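Local atomic coordinates of alcohol oxidase (Myceliophthora thermophila, PDB entry 6F74), a protein that binds FAD and probably acts as an oxygen-dependent oxidase of the vanillyl-alcohol oxidase type, passing electrons from its substrate through the flavin to dioxygen. Residues 61-69 and 106-117; 283-291 and 483-491. All coordinates share one frame; numbering follows the deposited sequence.

The two contacts follow one another along the chain, contact 1 closing before contact 2 opens, and share no helix or strand. Their centres lie about 43 Å apart on opposite sides of the chain's centre, with nearest atoms about 25 Å from each other. Contact 1 folds the connection between strands 57-59 and 128-131, antiparallel neighbours in a mixed four-stranded sheet, back on itself across 36 intervening residues. Contact 2 spans 191: it sets the end of helix 281-287, which follows strand 272-276 in sequence, against the loop leading to strand 498-503 of the seven-stranded sheet. Contact 1 lies away from the FAD site, whereas contact 2 joins distant elements nearer the flavin.

Contact 1 of 2, residues 61-69 and 106-117; sequences SPIAQSCYD and CAPVDYAAGETP
With chi1 at -61°, Tyr68 holds CG anti to its own carbonyl carbon, and Tyr111 adopts a similar first torsion; each phenol thereby reaches a backbone carbonyl of the facing loop. Two loops meet here, each with its own disulfide: Cys67 to Cys78 of helix 75-84, and Cys106 to Cys120 farther along the same loop. Tyr68 OH donates to Ala107 O at 2.6 Å, in the carbonyl plane, with a C=O...O angle of 123° that puts it on a lone pair. In return Tyr111 OH donates a hydrogen bond to Cys67 O, also at 2.6 Å, with a C=O...O angle of 155° and the donor tilted from the carbonyl plane. The Tyr68 ring is also hemmed in by nonpolar atoms: Cys106 SG makes an oblique sulfur-aromatic contact, 3.6 Å from CE1, and Pro117 CB lies 3.5 Å from CD2. Were Tyr68 an alanine, Ala107 O would probably lose this donor and a gap open beside Cys106 SG and Pro117 CB. Val109 extends CG2 to within 3.8 Å of Cys67 CB, while its other branch, CG1, sits over the centre of the Tyr111 ring. A water accepts from Ala64 N at 3.0 Å and donates to Cys106 O at 2.7 Å.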
loop_
_atom_site.group_PDB
_atom_site.type_symbol
_atom_site.label_atom_id
_atom_site.label_comp_id
_atom_site.label_asym_id
_atom_site.label_seq_id
_atom_site.Cartn_x
_atom_site.Cartn_y
_atom_site.Cartn_z
ATOM N N SER A 61 -12.506 -7.515 -19.379
ATOM C CA SER A 61 -13.854 -6.985 -19.376
ATOM C C SER A 61 -14.118 -6.279 -18.061
ATOM O O SER A 61 -13.767 -6.826 -17.025
ATOM C CB SER A 61 -14.909 -8.075 -19.597
ATOM O OG SER A 61 -14.523 -9.265 -20.248
ATOM N N PRO A 62 -14.726 -5.075 -18.099
ATOM C CA PRO A 62 -15.055 -4.387 -16.849
ATOM C C PRO A 62 -15.769 -5.290 -15.869
ATOM O O PRO A 62 -16.664 -6.018 -16.250
ATOM C CB PRO A 62 -15.981 -3.234 -17.282
ATOM C CG PRO A 62 -15.699 -3.010 -18.711
ATOM C CD PRO A 62 -15.114 -4.305 -19.292
ATOM N N ILE A 63 -15.335 -5.270 -14.618
ATOM C CA ILE A 63 -15.837 -6.212 -13.596
ATOM C C ILE A 63 -17.347 -6.282 -13.573
ATOM O O ILE A 63 -17.923 -7.371 -13.598
ATOM C CB ILE A 63 -15.265 -5.877 -12.213
ATOM C CG1 ILE A 63 -13.733 -5.960 -12.200
ATOM C CG2 ILE A 63 -15.779 -6.828 -11.154
ATOM C CD1 ILE A 63 -13.119 -7.314 -12.490
ATOM N N ALA A 64 -17.982 -5.104 -13.605
ATOM C CA ALA A 64 -19.442 -5.018 -13.527
ATOM C C ALA A 64 -20.176 -4.780 -14.851
ATOM O O ALA A 64 -21.284 -4.193 -14.844
ATOM C CB ALA A 64 -19.795 -3.914 -12.545
ATOM N N GLN A 65 -19.622 -5.221 -15.976
ATOM C CA GLN A 65 -20.293 -4.998 -17.299
ATOM C C GLN A 65 -21.666 -5.667 -17.450
ATOM O O GLN A 65 -22.524 -5.194 -18.202
ATOM C CB GLN A 65 -19.399 -5.392 -18.478
ATOM C CG GLN A 65 -18.970 -6.862 -18.493
ATOM C CD GLN A 65 -18.334 -7.279 -19.798
ATOM O OE1 GLN A 65 -17.912 -6.458 -20.614
ATOM N NE2 GLN A 65 -18.181 -8.562 -19.955
ATOM N N SER A 66 -21.880 -6.762 -16.717
ATOM C CA SER A 66 -23.169 -7.448 -16.699
ATOM C C SER A 66 -24.339 -6.625 -16.143
ATOM O O SER A 66 -25.495 -6.985 -16.368
ATOM C CB SER A 66 -23.048 -8.771 -15.940
ATOM O OG SER A 66 -22.879 -8.568 -14.550
ATOM N N CYS A 67 -24.044 -5.548 -15.425
ATOM C CA CYS A 67 -25.047 -4.624 -14.905
ATOM C C CYS A 67 -25.620 -3.649 -15.937
ATOM O O CYS A 67 -26.544 -2.911 -15.621
ATOM C CB CYS A 67 -24.464 -3.823 -13.713
ATOM S SG CYS A 67 -24.048 -4.843 -12.274
ATOM N N TYR A 68 -25.057 -3.630 -17.141
ATOM C CA TYR A 68 -25.403 -2.621 -18.139
ATOM C C TYR A 68 -26.020 -3.235 -19.402
ATOM O O TYR A 68 -25.709 -4.373 -19.782
ATOM C CB TYR A 68 -24.164 -1.766 -18.461
ATOM C CG TYR A 68 -23.625 -1.029 -17.254
ATOM C CD1 TYR A 68 -22.811 -1.690 -16.330
ATOM C CD2 TYR A 68 -23.961 0.309 -17.009
ATOM C CE1 TYR A 68 -22.305 -1.034 -15.219
ATOM C CE2 TYR A 68 -23.444 0.999 -15.915
ATOM C CZ TYR A 68 -22.632 0.325 -15.016
ATOM O OH TYR A 68 -22.128 1.013 -13.925
ATOM N N ASP A 69 -26.865 -2.470 -20.073
ATOM C CA ASP A 69 -27.508 -2.898 -21.340
ATOM C C ASP A 69 -26.517 -3.221 -22.425
ATOM O O ASP A 69 -25.522 -2.549 -22.565
ATOM C CB ASP A 69 -28.435 -1.816 -21.906
ATOM C CG ASP A 69 -29.623 -1.573 -21.072
ATOM O OD1 ASP A 69 -29.909 -2.397 -20.186
ATOM O OD2 ASP A 69 -30.295 -0.539 -21.298
ATOM N N CYS A 106 -16.996 1.866 -14.338
ATOM C CA CYS A 106 -18.043 0.873 -14.532
ATOM C C CYS A 106 -18.521 0.369 -13.188
ATOM O O CYS A 106 -18.078 -0.668 -12.697
ATOM C CB CYS A 106 -17.513 -0.274 -15.416
ATOM S SG CYS A 106 -18.747 -1.541 -15.749
ATOM N N ALA A 107 -19.413 1.142 -12.576
ATOM C CA ALA A 107 -19.868 0.876 -11.200
ATOM C C ALA A 107 -20.722 -0.394 -11.129
ATOM O O ALA A 107 -21.479 -0.674 -12.054
ATOM C CB ALA A 107 -20.648 2.068 -10.662
ATOM N N PRO A 108 -20.597 -1.176 -10.044
ATOM C CA PRO A 108 -21.646 -2.173 -9.834
ATOM C C PRO A 108 -22.970 -1.473 -9.541
ATOM O O PRO A 108 -22.963 -0.412 -8.923
ATOM C CB PRO A 108 -21.151 -2.953 -8.636
ATOM C CG PRO A 108 -20.350 -1.974 -7.865
ATOM C CD PRO A 108 -19.666 -1.131 -8.909
ATOM N N VAL A 109 -24.074 -2.052 -10.032
ATOM C CA VAL A 109 -25.401 -1.451 -9.840
ATOM C C VAL A 109 -26.182 -2.357 -8.907
ATOM O O VAL A 109 -26.275 -3.558 -9.154
ATOM C CB VAL A 109 -26.139 -1.256 -11.179
ATOM C CG1 VAL A 109 -27.489 -0.557 -10.968
ATOM C CG2 VAL A 109 -25.315 -0.457 -12.136
ATOM N N ASP A 110 -26.711 -1.775 -7.836
ATOM C CA ASP A 110 -27.513 -2.508 -6.867
ATOM C C ASP A 110 -28.977 -2.306 -7.216
ATOM O O ASP A 110 -29.626 -1.364 -6.761
ATOM C CB ASP A 110 -27.177 -2.054 -5.440
ATOM C CG ASP A 110 -27.854 -2.880 -4.371
ATOM O OD1 ASP A 110 -28.680 -3.770 -4.656
ATOM O OD2 ASP A 110 -27.536 -2.588 -3.212
ATOM N N TYR A 111 -29.484 -3.197 -8.072
ATOM C CA TYR A 111 -30.856 -3.100 -8.557
ATOM C C TYR A 111 -31.875 -3.335 -7.444
ATOM O O TYR A 111 -32.920 -2.663 -7.427
ATOM C CB TYR A 111 -31.119 -4.085 -9.711
ATOM C CG TYR A 111 -30.536 -3.624 -11.030
ATOM C CD1 TYR A 111 -31.184 -2.656 -11.809
ATOM C CD2 TYR A 111 -29.331 -4.147 -11.496
ATOM C CE1 TYR A 111 -30.649 -2.232 -13.017
ATOM C CE2 TYR A 111 -28.784 -3.739 -12.699
ATOM C CZ TYR A 111 -29.437 -2.778 -13.457
ATOM O OH TYR A 111 -28.868 -2.375 -14.628
ATOM N N ALA A 112 -31.581 -4.267 -6.533
ATOM C CA ALA A 112 -32.437 -4.524 -5.373
ATOM C C ALA A 112 -32.677 -3.227 -4.574
ATOM O O ALA A 112 -33.793 -2.980 -4.142
ATOM C CB ALA A 112 -31.830 -5.601 -4.468
ATOM N N ALA A 113 -31.644 -2.391 -4.448
ATOM C CA ALA A 113 -31.733 -1.105 -3.738
ATOM C C ALA A 113 -32.317 0.060 -4.568
ATOM O O ALA A 113 -32.303 1.204 -4.115
ATOM C CB ALA A 113 -30.361 -0.714 -3.198
ATOM N N GLY A 114 -32.838 -0.231 -5.758
ATOM C CA GLY A 114 -33.410 0.780 -6.642
ATOM C C GLY A 114 -32.419 1.629 -7.453
ATOM O O GLY A 114 -32.838 2.602 -8.081
ATOM N N GLU A 115 -31.141 1.246 -7.469
ATOM C CA GLU A 115 -30.137 1.956 -8.266
ATOM C C GLU A 115 -30.330 1.637 -9.755
ATOM O O GLU A 115 -30.934 0.605 -10.114
ATOM C CB GLU A 115 -28.709 1.575 -7.882
ATOM C CG GLU A 115 -28.382 1.763 -6.425
ATOM C CD GLU A 115 -26.888 1.648 -6.128
ATOM O OE1 GLU A 115 -26.105 1.160 -6.969
ATOM O OE2 GLU A 115 -26.488 2.041 -5.005
ATOM N N THR A 116 -29.823 2.536 -10.601
ATOM C CA THR A 116 -29.956 2.400 -12.057
ATOM C C THR A 116 -28.634 2.752 -12.727
ATOM O O THR A 116 -27.876 3.569 -12.186
ATOM C CB THR A 116 -31.077 3.298 -12.652
ATOM O OG1 THR A 116 -30.774 4.670 -12.398
ATOM C CG2 THR A 116 -32.432 2.956 -12.058
ATOM N N PRO A 117 -28.361 2.145 -13.903
ATOM C CA PRO A 117 -27.048 2.287 -14.513
ATOM C C PRO A 117 -26.829 3.663 -15.170
ATOM O O PRO A 117 -27.764 4.271 -15.694
ATOM C CB PRO A 117 -27.032 1.172 -15.583
ATOM C CG PRO A 117 -28.460 0.943 -15.931
ATOM C CD PRO A 117 -29.240 1.246 -14.687
HETATM O O HOH W 1 -16.297 -2.680 -12.931
#

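Contact 2 of 2, residues 283-291 and 483-491; sequences LFRAIRGGG and ADTSSGLHP
Arg288, following helix 281-287, has the most surface buried here, and its guanidinium reaches the turn formed by Asp484 to Ser487. Arg288 NH2 makes a salt bridge with Asp484 OD2 at 2.9 Å; the N-H...O angle of 166° is nearly straight, and the oxygen lies in the guanidinium plane, although the nitrogen approaches Asp484 OD2 from above the carboxylate plane. Arg288 NH1 donates to Ser486 OG at 2.7 Å, a more bent bond. Ser486 has its chi1 at 74°, which sets OG between backbone N and carbonyl carbon, where it can also donate to Asp484 OD1 at 2.6 Å; the same oxygen accepts from Ser486 N, an Asx turn. Gly488 fits closely against the helix end: its N gives a weak hydrogen bond to Arg288 O, its CA lies 3.4 Å from Arg285 O in a CA-H...O contact, and a CB would come only 2.2 Å from that oxygen. Outside the segments, Asp258 forms a second salt bridge with Arg288 NH2 and accepts from Ser487 OG, while Ala257 O accepts from Arg288 NE. With all three guanidinium nitrogens engaged, the group's rotation is probably fixed, and the two carboxylates probably stabilise its positive charge.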
loop_
_atom_site.group_PDB
_atom_site.type_symbol
_atom_site.label_atom_id
_atom_site.label_comp_id
_atom_site.label_asym_id
_atom_site.label_seq_id
_atom_site.Cartn_x
_atom_site.Cartn_y
_atom_site.Cartn_z
ATOM N N LEU A 283 20.503 -0.763 -8.523
ATOM C CA LEU A 283 19.155 -1.298 -8.740
ATOM C C LEU A 283 18.533 -1.832 -7.435
ATOM O O LEU A 283 17.336 -1.693 -7.216
ATOM C CB LEU A 283 19.170 -2.373 -9.827
ATOM C CG LEU A 283 17.903 -3.200 -10.105
ATOM C CD1 LEU A 283 16.735 -2.384 -10.602
ATOM C CD2 LEU A 283 18.268 -4.290 -11.104
ATOM N N PHE A 284 19.353 -2.477 -6.608
ATOM C CA PHE A 284 18.924 -3.084 -5.352
ATOM C C PHE A 284 18.420 -2.015 -4.374
ATOM O O PHE A 284 17.387 -2.185 -3.704
ATOM C CB PHE A 284 20.121 -3.863 -4.801
ATOM C CG PHE A 284 19.893 -4.516 -3.473
ATOM C CD1 PHE A 284 18.835 -5.385 -3.287
ATOM C CD2 PHE A 284 20.806 -4.331 -2.433
ATOM C CE1 PHE A 284 18.669 -6.032 -2.073
ATOM C CE2 PHE A 284 20.648 -4.970 -1.221
ATOM C CZ PHE A 284 19.575 -5.826 -1.029
ATOM N N ARG A 285 19.155 -0.903 -4.330
ATOM C CA ARG A 285 18.781 0.243 -3.533
ATOM C C ARG A 285 17.481 0.871 -4.034
ATOM O O ARG A 285 16.600 1.167 -3.241
ATOM C CB ARG A 285 19.904 1.285 -3.506
ATOM C CG ARG A 285 19.563 2.488 -2.613
ATOM C CD ARG A 285 20.652 3.558 -2.523
ATOM N NE ARG A 285 21.202 3.963 -3.832
ATOM C CZ ARG A 285 22.460 3.804 -4.240
ATOM N NH1 ARG A 285 23.355 3.179 -3.458
ATOM N NH2 ARG A 285 22.795 4.179 -5.478
ATOM N N ALA A 286 17.371 1.060 -5.337
ATOM C CA ALA A 286 16.160 1.641 -5.944
ATOM C C ALA A 286 14.870 0.878 -5.597
ATOM O O ALA A 286 13.855 1.486 -5.233
ATOM C CB ALA A 286 16.329 1.714 -7.445
ATOM N N ILE A 287 14.905 -0.445 -5.704
ATOM C CA ILE A 287 13.701 -1.247 -5.380
ATOM C C ILE A 287 13.379 -1.322 -3.893
ATOM O O ILE A 287 12.279 -1.731 -3.531
ATOM C CB ILE A 287 13.729 -2.671 -5.971
ATOM C CG1 ILE A 287 14.877 -3.520 -5.404
ATOM C CG2 ILE A 287 13.840 -2.598 -7.480
ATOM C CD1 ILE A 287 14.597 -5.022 -5.501
ATOM N N ARG A 288 14.343 -0.960 -3.042
ATOM C CA ARG A 288 14.152 -0.929 -1.593
ATOM C C ARG A 288 13.850 0.485 -1.108
ATOM O O ARG A 288 14.606 1.065 -0.330
ATOM C CB ARG A 288 15.407 -1.489 -0.911
ATOM C CG ARG A 288 15.581 -2.992 -1.083
ATOM C CD ARG A 288 16.842 -3.502 -0.413
ATOM N NE ARG A 288 16.934 -3.072 0.996
ATOM C CZ ARG A 288 18.060 -2.955 1.701
ATOM N NH1 ARG A 288 19.242 -3.242 1.171
ATOM N NH2 ARG A 288 18.021 -2.531 2.961
ATOM N N GLY A 289 12.727 1.037 -1.556
ATOM C CA GLY A 289 12.273 2.381 -1.150
ATOM C C GLY A 289 11.987 3.371 -2.274
ATOM O O GLY A 289 11.366 4.415 -2.036
ATOM N N GLY A 290 12.416 3.064 -3.494
ATOM C CA GLY A 290 12.221 3.952 -4.636
ATOM C C GLY A 290 11.035 3.646 -5.503
ATOM O O GLY A 290 10.953 4.149 -6.608
ATOM N N GLY A 291 10.122 2.813 -5.009
ATOM C CA GLY A 291 8.916 2.499 -5.716
ATOM C C GLY A 291 9.055 1.444 -6.778
ATOM O O GLY A 291 10.059 0.760 -6.840
ATOM N N ALA A 483 21.785 2.953 9.550
ATOM C CA ALA A 483 23.155 2.471 9.295
ATOM C C ALA A 483 23.317 1.696 7.976
ATOM O O ALA A 483 24.407 1.656 7.403
ATOM C CB ALA A 483 23.657 1.638 10.453
ATOM N N ASP A 484 22.231 1.100 7.487
ATOM C CA ASP A 484 22.259 0.356 6.246
ATOM C C ASP A 484 22.193 1.280 4.999
ATOM O O ASP A 484 21.120 1.651 4.517
ATOM C CB ASP A 484 21.116 -0.665 6.234
ATOM C CG ASP A 484 21.120 -1.537 4.994
ATOM O OD1 ASP A 484 22.031 -1.370 4.164
ATOM O OD2 ASP A 484 20.208 -2.380 4.858
ATOM N N THR A 485 23.363 1.593 4.458
ATOM C CA THR A 485 23.466 2.464 3.279
ATOM C C THR A 485 23.040 1.807 1.958
ATOM O O THR A 485 22.914 2.508 0.949
ATOM C CB THR A 485 24.894 2.974 3.103
ATOM O OG1 THR A 485 25.767 1.854 2.947
ATOM C CG2 THR A 485 25.340 3.809 4.311
ATOM N N SER A 486 22.858 0.483 1.936
ATOM C CA SER A 486 22.291 -0.202 0.760
ATOM C C SER A 486 20.778 0.071 0.584
ATOM O O SER A 486 20.189 -0.238 -0.453
ATOM C CB SER A 486 22.527 -1.712 0.856
ATOM O OG SER A 486 21.668 -2.295 1.805
ATOM N N SER A 487 20.142 0.605 1.622
ATOM C CA SER A 487 18.721 0.924 1.587
ATOM C C SER A 487 18.394 2.177 0.793
ATOM O O SER A 487 19.158 3.139 0.793
ATOM C CB SER A 487 18.209 1.120 3.007
ATOM O OG SER A 487 16.835 1.366 2.994
ATOM N N GLY A 488 17.233 2.157 0.144
ATOM C CA GLY A 488 16.707 3.307 -0.574
ATOM C C GLY A 488 15.570 4.035 0.116
ATOM O O GLY A 488 14.896 4.841 -0.529
ATOM N N LEU A 489 15.366 3.783 1.423
ATOM C CA LEU A 489 14.174 4.276 2.104
ATOM C C LEU A 489 14.295 5.757 2.348
ATOM O O LEU A 489 15.344 6.240 2.766
ATOM C CB LEU A 489 13.921 3.567 3.443
ATOM C CG LEU A 489 13.158 2.239 3.413
ATOM C CD1 LEU A 489 13.219 1.601 4.776
ATOM C CD2 LEU A 489 11.700 2.440 3.007
ATOM N N HIS A 490 13.199 6.468 2.078
ATOM C CA HIS A 490 13.064 7.901 2.405
ATOM C C HIS A 490 13.714 8.195 3.766
ATOM O O HIS A 490 13.374 7.546 4.760
ATOM C CB HIS A 490 11.584 8.265 2.443
ATOM C CG HIS A 490 11.300 9.733 2.333
ATOM N ND1 HIS A 490 11.895 10.679 3.147
ATOM C CD2 HIS A 490 10.416 10.396 1.559
ATOM C CE1 HIS A 490 11.429 11.876 2.823
ATOM N NE2 HIS A 490 10.512 11.728 1.877
ATOM N N PRO A 491 14.697 9.128 3.808
ATOM C CA PRO A 491 15.337 9.523 5.072
ATOM C C PRO A 491 14.386 9.776 6.271
ATOM O O PRO A 491 14.697 9.383 7.408
ATOM C CB PRO A 491 16.045 10.814 4.699
ATOM C CG PRO A 491 16.383 10.653 3.260
ATOM C CD PRO A 491 15.276 9.852 2.667
HETATM O O HOH W 2 11.301 5.725 0.075
#